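RedY-like protein (Hahella chejuensis, PDB 2JDJ) probably takes part in the biosynthesis of the red pigment prodigiosin, as a member of the dimeric alpha-beta barrel clan. Local coordinates at residues I4-R9 / E57-T62. Sequence-based numbering, arbitrary orientation.
Sequences IIHKIR and EVIKIT
Ile4 and Ile59 face each other as a hydrogen-bonded pair where strands 4-9 and 57-61 run antiparallel, 4.8 Å apart at their axes. Ile4 N donates to Ile59 O, and Ile59 N returns a bond to Ile4 O at 2.7 Å. His6 and Glu57 form the next such pair, through His6 N to Glu57 O and Glu57 N to His6 O, and the Ile5–Val58 pair between them is non-hydrogen-bonded; there CA of Ile5 directs its hydrogen at Glu57 O. On the face that carries His6, the imidazole and the carboxylate of Glu57 extend side by side. ND1 of His6 donates to OE2 of Glu57 at 2.6 Å, reaching the anti lone pair, while ring and carboxylate planes stand 57° apart. With chi1 at 77°, Glu57 has CG between its backbone N and carbonyl carbon, and the extended chain beyond brings the carboxylate to the ring edge. CD1 of Ile8 packs 3.7 Å from Glu57 CD, and CD1 of Ile59 lies 3.8 Å from His6 CE1. Strands 2-10 and 55-61, to which the segments belong, are the two central strands of a four-stranded antiparallel sheet with the ferredoxin-like strand order expected of the dimeric alpha-beta barrel clan. An alanine in place of Glu57 is likely to leave His6 ND1 without its acceptor and the ring freer to turn. OE2 of Glu57 is also hydrogen-bonded to a glycerol, probably from the crystallisation liquor, though such molecules often mark pockets. Further along, CD1 of Ile4 meets CD1 of Ile61 at 3.7 Å, and both side chains rest on Phe67 of helix 64-71. On the other face, CG1 of Ile5 approaches CG1 of Val58 at 4.2 Å, and these two residues pack against Val56 and Ile5, respectively, of the second subunit.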
ATOM      1  N   ILE A   4       7.060  -0.251   0.915  1.00 24.84           N
ATOM      2  CA  ILE A   4       7.243   1.187   0.896  1.00 23.26           C
ATOM      3  C   ILE A   4       6.084   1.767   0.107  1.00 22.52           C
ATOM      4  O   ILE A   4       5.760   1.270  -0.969  1.00 21.69           O
ATOM      5  CB  ILE A   4       8.580   1.581   0.226  1.00 23.50           C
ATOM      6  CG1 ILE A   4       9.768   0.974   0.988  1.00 24.10           C
ATOM      7  CG2 ILE A   4       8.699   3.109   0.124  1.00 22.00           C
ATOM      8  CD1 ILE A   4      11.078   1.053   0.237  1.00 26.32           C
ATOM      9  N   ILE A   5       5.459   2.809   0.654  1.00 21.48           N
ATOM     10  CA  ILE A   5       4.310   3.452   0.046  1.00 20.59           C
ATOM     11  C   ILE A   5       4.625   4.930  -0.059  1.00 20.55           C
ATOM     12  O   ILE A   5       5.108   5.528   0.907  1.00 20.61           O
ATOM     13  CB  ILE A   5       3.043   3.238   0.919  1.00 20.77           C
ATOM     14  CG1 ILE A   5       2.637   1.760   0.901  1.00 20.70           C
ATOM     15  CG2 ILE A   5       1.860   4.121   0.440  1.00 18.65           C
ATOM     16  CD1 ILE A   5       1.683   1.352   2.036  1.00 20.53           C
ATOM     17  N   HIS A   6       4.402   5.515  -1.242  1.00 20.35           N
ATOM     18  CA  HIS A   6       4.580   6.967  -1.442  1.00 19.09           C
ATOM     19  C   HIS A   6       3.281   7.658  -1.860  1.00 18.08           C
ATOM     20  O   HIS A   6       2.540   7.138  -2.679  1.00 17.48           O
ATOM     21  CB  HIS A   6       5.605   7.262  -2.548  1.00 18.77           C
ATOM     22  CG  HIS A   6       6.980   6.760  -2.266  1.00 21.26           C
ATOM     23  ND1 HIS A   6       7.641   5.899  -3.113  1.00 22.56           N
ATOM     24  CD2 HIS A   6       7.827   6.990  -1.229  1.00 22.57           C
ATOM     25  CE1 HIS A   6       8.832   5.615  -2.613  1.00 21.92           C
ATOM     26  NE2 HIS A   6       8.978   6.279  -1.480  1.00 22.03           N
ATOM     27  N   LYS A   7       3.032   8.841  -1.305  1.00 17.59           N
ATOM     28  CA  LYS A   7       2.023   9.734  -1.840  1.00 17.18           C
ATOM     29  C   LYS A   7       2.784  10.518  -2.883  1.00 17.03           C
ATOM     30  O   LYS A   7       3.913  10.964  -2.624  1.00 17.50           O
ATOM     31  CB  LYS A   7       1.497  10.689  -0.768  1.00 16.90           C
ATOM     32  CG  LYS A   7       0.705   9.993   0.338  1.00 16.70           C
ATOM     33  CD  LYS A   7       0.277  10.994   1.369  1.00 17.55           C
ATOM     34  CE  LYS A   7      -0.780  10.413   2.321  1.00 17.98           C
ATOM     35  NZ  LYS A   7      -0.975  11.410   3.440  1.00 19.97           N
ATOM     36  N   ILE A   8       2.181  10.659  -4.059  1.00 16.78           N
ATOM     37  CA  ILE A   8       2.823  11.318  -5.205  1.00 17.02           C
ATOM     38  C   ILE A   8       1.983  12.489  -5.675  1.00 17.44           C
ATOM     39  O   ILE A   8       0.811  12.316  -5.981  1.00 17.50           O
ATOM     40  CB  ILE A   8       3.000  10.315  -6.375  1.00 16.54           C
ATOM     41  CG1 ILE A   8       4.019   9.223  -5.982  1.00 17.69           C
ATOM     42  CG2 ILE A   8       3.402  11.067  -7.675  1.00 16.53           C
ATOM     43  CD1 ILE A   8       3.965   7.981  -6.854  1.00 18.23           C
ATOM     44  N   ARG A   9       2.576  13.679  -5.756  1.00 18.04           N
ATOM     45  CA  ARG A   9       1.856  14.841  -6.237  1.00 18.42           C
ATOM     46  C   ARG A   9       2.398  15.259  -7.606  1.00 19.03           C
ATOM     47  O   ARG A   9       3.595  15.470  -7.744  1.00 19.25           O
ATOM     48  CB  ARG A   9       2.004  15.999  -5.249  1.00 17.10           C
ATOM     49  CG  ARG A   9       0.978  17.103  -5.396  1.00 16.93           C
ATOM     50  CD  ARG A   9       1.298  18.304  -4.493  1.00 20.83           C
ATOM     51  NE  ARG A   9       2.577  18.906  -4.847  1.00 26.99           N
ATOM     52  CZ  ARG A   9       2.741  19.895  -5.736  1.00 31.39           C
ATOM     53  NH1 ARG A   9       1.709  20.455  -6.359  1.00 31.43           N
ATOM     54  NH2 ARG A   9       3.958  20.349  -5.986  1.00 33.15           N
ATOM     55  N   GLU A  57       1.785   4.988  -4.663  1.00 19.07           N
ATOM     56  CA  GLU A  57       2.444   3.776  -5.141  1.00 19.87           C
ATOM     57  C   GLU A  57       2.758   2.855  -3.965  1.00 19.95           C
ATOM     58  O   GLU A  57       3.061   3.330  -2.869  1.00 19.69           O
ATOM     59  CB  GLU A  57       3.677   4.100  -5.990  1.00 19.51           C
ATOM     60  CG  GLU A  57       4.928   4.520  -5.228  1.00 19.88           C
ATOM     61  CD  GLU A  57       6.056   5.036  -6.144  1.00 22.53           C
ATOM     62  OE1 GLU A  57       5.970   4.932  -7.391  1.00 25.75           O
ATOM     63  OE2 GLU A  57       7.045   5.563  -5.604  1.00 25.89           O
ATOM     64  N   VAL A  58       2.649   1.549  -4.218  1.00 20.49           N
ATOM     65  CA  VAL A  58       2.893   0.502  -3.246  1.00 21.00           C
ATOM     66  C   VAL A  58       4.042  -0.373  -3.764  1.00 22.30           C
ATOM     67  O   VAL A  58       3.934  -0.999  -4.826  1.00 21.74           O
ATOM     68  CB  VAL A  58       1.617  -0.355  -2.990  1.00 21.14           C
ATOM     69  CG1 VAL A  58       1.855  -1.376  -1.855  1.00 19.70           C
ATOM     70  CG2 VAL A  58       0.417   0.552  -2.644  1.00 20.98           C
ATOM     71  N   ILE A  59       5.156  -0.386  -3.035  1.00 23.19           N
ATOM     72  CA  ILE A  59       6.314  -1.170  -3.447  1.00 25.18           C
ATOM     73  C   ILE A  59       6.560  -2.248  -2.409  1.00 26.59           C
ATOM     74  O   ILE A  59       6.872  -1.939  -1.248  1.00 26.75           O
ATOM     75  CB  ILE A  59       7.613  -0.329  -3.545  1.00 25.20           C
ATOM     76  CG1 ILE A  59       7.359   1.043  -4.175  1.00 24.13           C
ATOM     77  CG2 ILE A  59       8.684  -1.122  -4.287  1.00 24.98           C
ATOM     78  CD1 ILE A  59       8.481   2.034  -3.953  1.00 24.45           C
ATOM     79  N   LYS A  60       6.404  -3.501  -2.818  1.00 27.93           N
ATOM     80  CA  LYS A  60       6.727  -4.640  -1.959  1.00 29.53           C
ATOM     81  C   LYS A  60       8.141  -5.112  -2.313  1.00 29.97           C
ATOM     82  O   LYS A  60       8.435  -5.388  -3.487  1.00 29.14           O
ATOM     83  CB  LYS A  60       5.693  -5.765  -2.122  1.00 29.20           C
ATOM     84  CG  LYS A  60       5.922  -6.950  -1.195  1.00 31.28           C
ATOM     85  CD  LYS A  60       4.814  -8.011  -1.274  1.00 31.53           C
ATOM     86  CE  LYS A  60       3.838  -7.904  -0.100  1.00 33.98           C
ATOM     87  NZ  LYS A  60       2.904  -9.056  -0.025  1.00 37.52           N
ATOM     88  N   ILE A  61       9.014  -5.174  -1.299  1.00 30.15           N
ATOM     89  CA  ILE A  61      10.431  -5.518  -1.492  1.00 30.18           C
ATOM     90  C   ILE A  61      10.891  -6.644  -0.574  1.00 30.80           C
ATOM     91  O   ILE A  61      10.313  -6.870   0.502  1.00 30.99           O
ATOM     92  CB  ILE A  61      11.377  -4.309  -1.273  1.00 30.60           C
ATOM     93  CG1 ILE A  61      11.124  -3.666   0.101  1.00 29.08           C
ATOM     94  CG2 ILE A  61      11.270  -3.276  -2.432  1.00 29.68           C
ATOM     95  CD1 ILE A  61      12.062  -2.495   0.430  1.00 29.41           C
ATOM     96  N   THR A  62      11.939  -7.336  -1.008  1.00 31.15           N
ATOM     97  CA  THR A  62      12.511  -8.459  -0.270  1.00 32.34           C
ATOM     98  C   THR A  62      13.006  -7.966   1.079  1.00 32.71           C
ATOM     99  O   THR A  62      12.609  -8.483   2.134  1.00 33.58           O
ATOM    100  CB  THR A  62      13.664  -9.102  -1.061  1.00 32.46           C
ATOM    101  OG1 THR A  62      14.567  -8.075  -1.509  1.00 31.86           O
ATOM    102  CG2 THR A  62      13.107  -9.848  -2.274  1.00 32.14           C
TER